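Local coordinates for protein aminotransferase, class III (Deinococcus radiodurans, PDB 3I4J) that probably transfers amino groups between substrates with pyridoxal phosphate as cofactor, at residues Val40-His45 / Met237-Ser242; Gly320-Arg325 / Thr349-Gly354; Gly326-Ala331 / Ile409-Val414. The protein carries 1 engineered substitution. One frame throughout, in Å; residues are numbered along the deposited sequence.

Contact 1. Residues Val40-His45 / Met237-Ser242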
# COMPACT_ATOMS: atom_id res chain seq x y z
N VAL C 40 -12.26 8.94 -3.34
CA VAL C 40 -11.44 8.04 -4.13
C VAL C 40 -11.98 7.78 -5.54
O VAL C 40 -11.25 7.89 -6.53
CB VAL C 40 -11.32 6.65 -3.43
CG1 VAL C 40 -10.65 5.64 -4.37
CG2 VAL C 40 -10.52 6.77 -2.15
N ALA C 41 -13.27 7.46 -5.64
CA ALA C 41 -13.90 7.13 -6.93
C ALA C 41 -14.23 8.33 -7.80
O ALA C 41 -15.39 8.58 -8.12
CB ALA C 41 -15.16 6.29 -6.69
N ASN C 42 -13.19 9.04 -8.22
CA ASN C 42 -13.34 10.24 -9.04
C ASN C 42 -14.04 10.12 -10.38
O ASN C 42 -14.67 11.08 -10.82
CB ASN C 42 -11.96 10.88 -9.25
CG ASN C 42 -11.39 11.47 -7.97
OD1 ASN C 42 -11.93 11.28 -6.88
ND2 ASN C 42 -10.27 12.18 -8.10
N ILE C 43 -13.95 8.97 -11.05
CA ILE C 43 -14.61 8.85 -12.35
C ILE C 43 -15.85 7.97 -12.34
O ILE C 43 -16.39 7.61 -13.39
CB ILE C 43 -13.62 8.37 -13.44
CG1 ILE C 43 -13.22 6.91 -13.21
CG2 ILE C 43 -12.39 9.25 -13.42
CD1 ILE C 43 -12.39 6.33 -14.35
N GLY C 44 -16.33 7.65 -11.14
CA GLY C 44 -17.52 6.83 -11.03
C GLY C 44 -17.21 5.35 -10.99
O GLY C 44 -16.09 4.93 -11.26
N HIS C 45 -18.22 4.55 -10.66
CA HIS C 45 -18.06 3.11 -10.56
C HIS C 45 -18.47 2.33 -11.80
O HIS C 45 -19.29 2.78 -12.60
CB HIS C 45 -18.85 2.59 -9.36
CG HIS C 45 -18.50 3.25 -8.07
ND1 HIS C 45 -19.26 4.25 -7.50
CD2 HIS C 45 -17.45 3.05 -7.23
CE1 HIS C 45 -18.69 4.65 -6.37
NE2 HIS C 45 -17.60 3.93 -6.18
N MET C 237 -5.89 15.77 -9.14
CA MET C 237 -6.50 15.10 -10.28
C MET C 237 -7.90 15.55 -10.68
O MET C 237 -8.77 14.73 -10.99
CB MET C 237 -6.47 13.57 -10.07
CG MET C 237 -5.05 13.00 -9.85
SD MET C 237 -3.78 13.53 -11.07
CE MET C 237 -2.98 14.80 -10.15
N GLY C 238 -8.11 16.87 -10.69
CA GLY C 238 -9.39 17.43 -11.09
C GLY C 238 -10.44 17.63 -10.01
O GLY C 238 -11.41 18.36 -10.21
N ARG C 239 -10.23 16.99 -8.86
CA ARG C 239 -11.14 17.06 -7.73
C ARG C 239 -11.62 18.49 -7.43
O ARG C 239 -12.82 18.73 -7.23
CB ARG C 239 -10.44 16.49 -6.49
CG ARG C 239 -11.32 16.26 -5.28
CD ARG C 239 -12.04 14.91 -5.38
NE ARG C 239 -13.46 15.13 -5.27
CZ ARG C 239 -14.40 14.21 -5.47
NH1 ARG C 239 -14.09 12.95 -5.79
NH2 ARG C 239 -15.66 14.57 -5.36
N CYS C 240 -10.69 19.43 -7.40
CA CYS C 240 -11.01 20.82 -7.09
C CYS C 240 -11.17 21.73 -8.31
O CYS C 240 -10.98 22.94 -8.20
CB CYS C 240 -9.96 21.39 -6.14
SG CYS C 240 -9.98 20.64 -4.49
N GLY C 241 -11.53 21.15 -9.45
CA GLY C 241 -11.72 21.93 -10.66
C GLY C 241 -10.46 22.38 -11.36
O GLY C 241 -10.48 23.31 -12.17
N SER C 242 -9.35 21.71 -11.07
CA SER C 242 -8.05 22.01 -11.66
C SER C 242 -7.22 20.72 -11.61
O SER C 242 -7.41 19.90 -10.71
CB SER C 242 -7.36 23.11 -10.84
OG SER C 242 -6.05 23.38 -11.30
O HOH W 1 -9.46 11.94 -10.81

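Contact 2. Residues Gly320-Arg325 / Thr349-Gly354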
# COMPACT_ATOMS: atom_id res chain seq x y z
N GLY C 320 -13.11 20.15 -15.82
CA GLY C 320 -14.07 21.20 -16.14
C GLY C 320 -15.41 20.86 -15.52
O GLY C 320 -16.14 21.75 -15.07
N ALA C 321 -15.74 19.57 -15.50
CA ALA C 321 -16.99 19.10 -14.94
C ALA C 321 -17.02 19.39 -13.44
O ALA C 321 -18.06 19.78 -12.91
CB ALA C 321 -17.14 17.60 -15.18
N ALA C 322 -15.89 19.19 -12.78
CA ALA C 322 -15.79 19.43 -11.34
C ALA C 322 -16.10 20.89 -11.03
O ALA C 322 -16.68 21.21 -9.99
CB ALA C 322 -14.40 19.06 -10.84
N LYS C 323 -15.69 21.79 -11.92
CA LYS C 323 -15.93 23.22 -11.73
C LYS C 323 -17.43 23.52 -11.78
O LYS C 323 -17.98 24.16 -10.89
CB LYS C 323 -15.22 24.03 -12.82
CG LYS C 323 -13.71 23.88 -12.82
CD LYS C 323 -13.07 24.68 -13.96
CE LYS C 323 -13.29 26.18 -13.78
NZ LYS C 323 -12.67 26.68 -12.52
N GLU C 324 -18.08 23.04 -12.83
CA GLU C 324 -19.51 23.26 -13.04
C GLU C 324 -20.38 22.58 -11.98
O GLU C 324 -21.23 23.22 -11.35
CB GLU C 324 -19.90 22.76 -14.44
CG GLU C 324 -21.33 23.07 -14.85
CD GLU C 324 -21.61 22.69 -16.29
OE1 GLU C 324 -20.85 23.14 -17.18
OE2 GLU C 324 -22.58 21.95 -16.54
N ARG C 325 -20.17 21.29 -11.77
CA ARG C 325 -20.94 20.54 -10.79
C ARG C 325 -20.62 21.01 -9.36
O ARG C 325 -21.49 21.00 -8.49
CB ARG C 325 -20.65 19.05 -10.94
CG ARG C 325 -21.05 18.47 -12.29
CD ARG C 325 -22.56 18.26 -12.39
NE ARG C 325 -23.31 19.50 -12.48
CZ ARG C 325 -23.37 20.27 -13.57
NH1 ARG C 325 -22.73 19.91 -14.67
NH2 ARG C 325 -24.08 21.39 -13.55
N THR C 349 -14.51 23.98 -3.16
CA THR C 349 -13.56 24.32 -4.22
C THR C 349 -13.71 23.14 -5.17
O THR C 349 -13.28 22.04 -4.85
CB THR C 349 -12.10 24.40 -3.70
OG1 THR C 349 -11.99 25.39 -2.68
CG2 THR C 349 -11.17 24.79 -4.83
N GLY C 350 -14.33 23.36 -6.32
CA GLY C 350 -14.56 22.26 -7.24
C GLY C 350 -15.50 21.29 -6.55
O GLY C 350 -16.47 21.72 -5.93
N LEU C 351 -15.23 19.99 -6.63
CA LEU C 351 -16.09 19.02 -5.98
C LEU C 351 -15.56 18.49 -4.64
O LEU C 351 -15.73 17.32 -4.30
CB LEU C 351 -16.41 17.85 -6.93
CG LEU C 351 -17.59 18.13 -7.88
CD1 LEU C 351 -17.72 17.01 -8.91
CD2 LEU C 351 -18.87 18.26 -7.06
N LEU C 352 -14.90 19.38 -3.90
CA LEU C 352 -14.41 19.07 -2.56
C LEU C 352 -15.15 20.13 -1.74
O LEU C 352 -14.82 21.31 -1.80
CB LEU C 352 -12.90 19.25 -2.46
CG LEU C 352 -12.32 19.08 -1.05
CD1 LEU C 352 -12.85 17.81 -0.44
CD2 LEU C 352 -10.79 19.05 -1.12
N LEU C 353 -16.15 19.70 -0.98
CA LEU C 353 -16.94 20.65 -0.20
C LEU C 353 -17.03 20.26 1.26
O LEU C 353 -16.80 19.11 1.63
CB LEU C 353 -18.35 20.76 -0.78
CG LEU C 353 -18.46 21.10 -2.27
CD1 LEU C 353 -18.56 19.81 -3.10
CD2 LEU C 353 -19.69 21.97 -2.51
N GLY C 354 -17.39 21.23 2.10
CA GLY C 354 -17.50 20.96 3.52
C GLY C 354 -18.63 21.72 4.17
O GLY C 354 -18.99 22.82 3.73

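Contact 3. Residues Gly326-Ala331 / Ile409-Val414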
# COMPACT_ATOMS: atom_id res chain seq x y z
N GLY C 326 -19.37 21.41 -9.14
CA GLY C 326 -18.96 21.89 -7.83
C GLY C 326 -19.69 23.18 -7.49
O GLY C 326 -20.15 23.37 -6.36
N ALA C 327 -19.81 24.06 -8.48
CA ALA C 327 -20.52 25.33 -8.28
C ALA C 327 -21.99 25.05 -7.96
O ALA C 327 -22.56 25.66 -7.05
CB ALA C 327 -20.40 26.19 -9.54
N GLN C 328 -22.58 24.13 -8.70
CA GLN C 328 -23.98 23.77 -8.49
C GLN C 328 -24.21 23.20 -7.09
O GLN C 328 -25.14 23.60 -6.39
CB GLN C 328 -24.43 22.73 -9.53
CG GLN C 328 -25.84 22.20 -9.28
CD GLN C 328 -26.20 21.03 -10.18
OE1 GLN C 328 -25.34 20.46 -10.85
NE2 GLN C 328 -27.47 20.66 -10.18
N LEU C 329 -23.35 22.27 -6.68
CA LEU C 329 -23.50 21.66 -5.37
C LEU C 329 -23.29 22.69 -4.25
O LEU C 329 -24.04 22.71 -3.28
CB LEU C 329 -22.54 20.48 -5.22
CG LEU C 329 -22.64 19.58 -3.98
CD1 LEU C 329 -24.09 19.26 -3.66
CD2 LEU C 329 -21.86 18.29 -4.25
N LEU C 330 -22.29 23.55 -4.40
CA LEU C 330 -22.02 24.57 -3.39
C LEU C 330 -23.24 25.49 -3.24
O LEU C 330 -23.63 25.83 -2.13
CB LEU C 330 -20.79 25.40 -3.76
CG LEU C 330 -20.51 26.61 -2.85
CD1 LEU C 330 -20.35 26.14 -1.40
CD2 LEU C 330 -19.26 27.33 -3.33
N ALA C 331 -23.82 25.88 -4.37
CA ALA C 331 -24.99 26.76 -4.36
C ALA C 331 -26.13 26.07 -3.62
O ALA C 331 -26.89 26.71 -2.89
CB ALA C 331 -25.41 27.10 -5.79
N ILE C 409 -20.44 13.02 -11.95
CA ILE C 409 -21.83 13.16 -11.51
C ILE C 409 -22.58 14.13 -12.42
O ILE C 409 -22.01 15.12 -12.89
CB ILE C 409 -21.89 13.65 -10.05
CG1 ILE C 409 -23.33 13.63 -9.55
CG2 ILE C 409 -21.30 15.05 -9.95
CD1 ILE C 409 -23.45 13.84 -8.05
N THR C 410 -23.85 13.85 -12.69
CA THR C 410 -24.66 14.72 -13.56
C THR C 410 -25.35 15.81 -12.75
O THR C 410 -25.43 15.73 -11.52
CB THR C 410 -25.74 13.92 -14.32
OG1 THR C 410 -26.70 13.41 -13.38
CG2 THR C 410 -25.12 12.75 -15.07
N ALA C 411 -25.87 16.82 -13.44
CA ALA C 411 -26.57 17.91 -12.77
C ALA C 411 -27.77 17.37 -12.00
O ALA C 411 -28.04 17.77 -10.87
CB ALA C 411 -27.02 18.96 -13.79
N ALA C 412 -28.51 16.45 -12.63
CA ALA C 412 -29.68 15.87 -11.99
C ALA C 412 -29.27 15.10 -10.74
O ALA C 412 -29.97 15.15 -9.72
CB ALA C 412 -30.40 14.95 -12.97
N GLU C 413 -28.15 14.39 -10.82
CA GLU C 413 -27.67 13.62 -9.68
C GLU C 413 -27.20 14.54 -8.54
O GLU C 413 -27.29 14.18 -7.37
CB GLU C 413 -26.56 12.66 -10.13
CG GLU C 413 -27.04 11.68 -11.21
CD GLU C 413 -25.96 10.77 -11.75
OE1 GLU C 413 -24.79 11.19 -11.82
OE2 GLU C 413 -26.30 9.62 -12.14
N VAL C 414 -26.70 15.73 -8.89
CA VAL C 414 -26.28 16.67 -7.85
C VAL C 414 -27.53 17.11 -7.09
O VAL C 414 -27.52 17.23 -5.86
CB VAL C 414 -25.57 17.92 -8.45
CG1 VAL C 414 -25.45 19.01 -7.39
CG2 VAL C 414 -24.18 17.55 -8.94

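Contact 1. Residues Val40-His45 / Met237-Ser242
N42 and R239 meet where two loops, each folded into a type I beta turn (A41 to G44 and G238 to G241), come together in the interior of this class III aminotransferase. The direct link is polar: R239 NH1 donates to N42 OD1 over 2.9 Å, with a bent N-H...O angle of 141°. The oxygen lies at the guanidinium edge, close to its plane, but the donor stands 56° out of the amide's carbonyl plane, and the amide and guanidinium planes are 70° apart. Bends at chi2 and chi3 bring the arginine head round to N42. There its NH2 is bonded to the backbone oxygens of P405 and L351, while S36 OG takes a weak bond from NH1, so the head is gripped from several parts of the chain. A41 is the centre of an inverse gamma turn, closed by N42 N to V40 O at 2.8 Å. Nearby, V40 packs on T295 and H45 on F63, both of the second subunit. A water bridge makes the remaining link: N42 ND2 and M237 O are 4.1 Å apart, and the water accepts from ND2 at 2.8 Å and donates to M237 O at 2.9 Å.

Contact 2. Residues Gly320-Arg325 / Thr349-Gly354
L351 sits in the tight turn of a beta hairpin and presses its isobutyl group against one side of helix 318-339. The turn, type II' from T349 to L352, joins strands 343-349 and 352-357, and G350 takes the positive phi (65°) of its first corner. Both methyls of the leucine are used. CD1, anti to CA (chi2 172°), reaches over A322, 3.9 Å from A322 CA, and also touches R325 CB at 4.1 Å; CD2 lies 4.0 Å from R325 C. A322 meets the leucine with its CB, CA and carbonyl O, A322 CB being 4.4 Å from L351 CD1, and its carbonyl oxygen faces the turn, with G350 CA 3.6 Å from A322 O. Cut back to an alanine, L351 would probably leave a gap between the hairpin turn and the helix, and A322 and R325 without their apolar partner here. R325 lends only the root of its chain to this packing. Beyond CB the arginine bends away from the hairpin and packs on A411 and V414 of helix 411-428. The guanidinium also closes a salt bridge to its neighbour along the helix, R325 NH1 to E324 OE2 at 2.8 Å, with an N-H...O angle of 159°.

Contact 3. Residues Gly326-Ala331 / Ile409-Val414
Q328 and V414 approach head-on, each side chain coming off its own helix, 318-339 or 411-428, toward the other. The glutamine starts with CG anti to the backbone N (chi1 174°) and stays extended, so its whole length reaches from its own helix to helix 411-428. Its amide ends over the first turn of that helix, where V414 and A411 receive it together. V414 meets the middle and end of the chain: V414 CG1 lies 3.5 Å from Q328 CD, and V414 CB is 3.5 Å from Q328 OE1. The nitrogen does the polar work, Q328 NE2 donating to A411 O over 3.0 Å at an N-H...O angle of 147°. This donor is tilted 29° from the carbonyl plane of A411, so the bond is neither straight nor flat. A411 CB adds a looser contact, 3.7 Å from Q328 OE1. That oxygen accepts from R325 NE one turn back along its own helix, and D415 OD1 takes a weak bond from NE2; with both ends of the amide engaged, its rotation is likely to be fixed.

L329 approaches V414 differently, crossing it at a slant, with L329 CB 3.9 Å from V414 CG1. The same valine methyl thus packs against both Q328 and L329, and the backbones are close, L329 CA and V414 CA being 6.2 Å apart. T410, at the N-cap, and E413 make a capping box in which T410 N donates to E413 OE1 at 3.0 Å; the return bond to T410 OG1 is less certain.

In the fold, L329 also packs on L417 and L418 of helix 411-428 and on L351 and L353 from the hairpin of strands 343-349 and 352-357, while I409 and E413 rest on V21, in the turn between strands 14-19 and 22-25.

Contact 1 is the fully buried one and joins two loops, by an arginine-asparagine bond and a water bridge; contacts 2 and 3 are partly buried and hold successive turns of the same helix, 318-339. Contact 2 sets that helix on a hairpin turn by apolar packing, whereas contact 3 sets it on helix 411-428 by packing of a glutamine and a leucine on a valine and one hydrogen bond from the glutamine amide to a backbone oxygen. The joints are continuous: R239 O of contact 1 lies 2.8 Å from L351 N of contact 2, a probable hydrogen bond, and L351 CD2 in turn packs on G326 CA of contact 3 at 3.7 Å. Contacts 1 and 3 do not touch, their nearest atoms being about 6 Å apart.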